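Local coordinates for protein Pbp related beta-lactamase (Pyrococcus abyssi, PDB 2QMI) that forms a self-compartmentalizing octamer and probably acts as a serine peptidase of the penicillin-binding protein and beta-lactamase family, at residues S257-K261 with E262-K266. Numbering follows the deposited sequence.
Sequences SIVSK and EYIEK
Lys261 and Glu262, neighbours in the first turn of helix 261-267, form a salt bridge, with NZ of Lys261 2.6 Å from OE2 of Glu262. The two side chains run side by side in the same direction. The carboxylate meets the ammonium with the syn lone pair of OE2. A chi1 of 49° sets Lys261 CG between its own backbone N and carbonyl carbon, close to the Glu262 carboxylate. From there the lysine chain runs out extended and bends at chi4 (60°), while Glu262 bends at chi2 (54°). OE1 of Glu262 touches CG of Lys261 (3.2 Å) and also lies close to CB of Ser260. Both charged residues are exposed, so the pair lies at the surface.

The backbone carbonyl of Ser260 starts the helix. Ser260 O accepts a hydrogen bond from Tyr263 N at 2.9 Å, with the donor well above the carbonyl plane, and a weak one from Ile264 N at 3.5 Å. The same oxygen lies at the edge of the Tyr263 ring. Lys261 O takes Glu265 N at 3.1 Å, the next helical bond.

CG2 of buried Val259 packs on CB of Tyr263 (3.9 Å) and on CG1 of Ile264 (4.0 Å), also buried. Lys261 N bonds Glu256.

Ser260 is at the N-cap, but its OG bonds Glu74 instead of capping the helix. This helix N-terminus of the beta-lactamase-type domain is held against helices 61-74 and 241-252 by Val259, Tyr263 and Ile264, with the Ser260-Glu74 bond added.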
loop_
_atom_site.group_PDB
_atom_site.type_symbol
_atom_site.label_atom_id
_atom_site.label_comp_id
_atom_site.label_asym_id
_atom_site.label_seq_id
_atom_site.Cartn_x
_atom_site.Cartn_y
_atom_site.Cartn_z
ATOM N N SER A 257 -52.786 -36.195 14.267
ATOM C CA SER A 257 -52.892 -36.456 12.837
ATOM C C SER A 257 -51.644 -37.178 12.313
ATOM O O SER A 257 -51.708 -37.855 11.283
ATOM C CB SER A 257 -53.043 -35.144 12.051
ATOM O OG SER A 257 -54.189 -34.410 12.445
ATOM N N ILE A 258 -50.516 -37.025 13.011
ATOM C CA ILE A 258 -49.256 -37.643 12.576
ATOM C C ILE A 258 -48.829 -38.799 13.473
ATOM O O ILE A 258 -48.424 -39.856 12.987
ATOM C CB ILE A 258 -48.101 -36.599 12.539
ATOM C CG1 ILE A 258 -48.611 -35.271 11.965
ATOM C CG2 ILE A 258 -46.933 -37.128 11.687
ATOM C CD1 ILE A 258 -49.247 -35.395 10.605
ATOM N N VAL A 259 -48.897 -38.577 14.783
ATOM C CA VAL A 259 -48.534 -39.589 15.771
ATOM C C VAL A 259 -49.379 -39.386 17.021
ATOM O O VAL A 259 -49.956 -38.318 17.220
ATOM C CB VAL A 259 -47.037 -39.489 16.202
ATOM C CG1 VAL A 259 -46.121 -39.670 15.002
ATOM C CG2 VAL A 259 -46.775 -38.152 16.889
ATOM N N SER A 260 -49.442 -40.419 17.862
ATOM C CA SER A 260 -50.181 -40.348 19.119
ATOM C C SER A 260 -49.464 -39.383 20.064
ATOM O O SER A 260 -48.259 -39.149 19.943
ATOM C CB SER A 260 -50.267 -41.733 19.770
ATOM O OG SER A 260 -51.031 -42.626 18.977
ATOM N N LYS A 261 -50.221 -38.831 21.003
ATOM C CA LYS A 261 -49.710 -37.879 21.979
ATOM C C LYS A 261 -48.578 -38.447 22.817
ATOM O O LYS A 261 -47.705 -37.708 23.280
ATOM C CB LYS A 261 -50.851 -37.420 22.891
ATOM C CG LYS A 261 -51.680 -38.569 23.468
ATOM C CD LYS A 261 -52.963 -38.052 24.110
ATOM C CE LYS A 261 -53.975 -39.179 24.319
ATOM N NZ LYS A 261 -53.438 -40.242 25.212
ATOM N N GLU A 262 -48.593 -39.756 23.021
ATOM C CA GLU A 262 -47.549 -40.402 23.804
ATOM C C GLU A 262 -46.195 -40.159 23.139
ATOM O O GLU A 262 -45.169 -40.084 23.811
ATOM C CB GLU A 262 -47.808 -41.909 23.911
ATOM C CG GLU A 262 -49.010 -42.310 24.776
ATOM C CD GLU A 262 -50.312 -41.621 24.375
ATOM O OE1 GLU A 262 -50.613 -41.536 23.157
ATOM O OE2 GLU A 262 -51.042 -41.172 25.287
ATOM N N TYR A 263 -46.197 -40.034 21.816
ATOM C CA TYR A 263 -44.954 -39.806 21.084
ATOM C C TYR A 263 -44.497 -38.356 21.154
ATOM O O TYR A 263 -43.302 -38.085 21.336
ATOM C CB TYR A 263 -45.107 -40.277 19.633
ATOM C CG TYR A 263 -45.086 -41.782 19.561
ATOM C CD1 TYR A 263 -43.878 -42.473 19.579
ATOM C CD2 TYR A 263 -46.275 -42.526 19.612
ATOM C CE1 TYR A 263 -43.842 -43.859 19.660
ATOM C CE2 TYR A 263 -46.251 -43.918 19.696
ATOM C CZ TYR A 263 -45.026 -44.575 19.721
ATOM O OH TYR A 263 -44.968 -45.943 19.822
ATOM N N ILE A 264 -45.442 -37.426 21.029
ATOM C CA ILE A 264 -45.103 -36.011 21.112
ATOM C C ILE A 264 -44.407 -35.761 22.451
ATOM O O ILE A 264 -43.445 -34.993 22.540
ATOM C CB ILE A 264 -46.356 -35.123 21.006
ATOM C CG1 ILE A 264 -46.979 -35.286 19.621
ATOM C CG2 ILE A 264 -45.991 -33.669 21.252
ATOM C CD1 ILE A 264 -48.154 -34.357 19.349
ATOM N N GLU A 265 -44.882 -36.443 23.488
ATOM C CA GLU A 265 -44.303 -36.300 24.817
ATOM C C GLU A 265 -42.907 -36.893 24.890
ATOM O O GLU A 265 -42.080 -36.462 25.695
ATOM C CB GLU A 265 -45.212 -36.956 25.850
ATOM C CG GLU A 265 -46.344 -36.043 26.277
ATOM C CD GLU A 265 -47.432 -36.781 27.012
ATOM O OE1 GLU A 265 -47.097 -37.623 27.888
ATOM O OE2 GLU A 265 -48.623 -36.507 26.720
ATOM N N LYS A 266 -42.643 -37.885 24.051
ATOM C CA LYS A 266 -41.321 -38.494 24.031
ATOM C C LYS A 266 -40.330 -37.466 23.492
ATOM O O LYS A 266 -39.216 -37.339 23.989
ATOM C CB LYS A 266 -41.309 -39.738 23.134
ATOM C CG LYS A 266 -41.897 -40.988 23.773
ATOM C CD LYS A 266 -41.555 -42.240 22.961
ATOM C CE LYS A 266 -42.152 -43.488 23.596
ATOM N NZ LYS A 266 -43.634 -43.396 23.705
#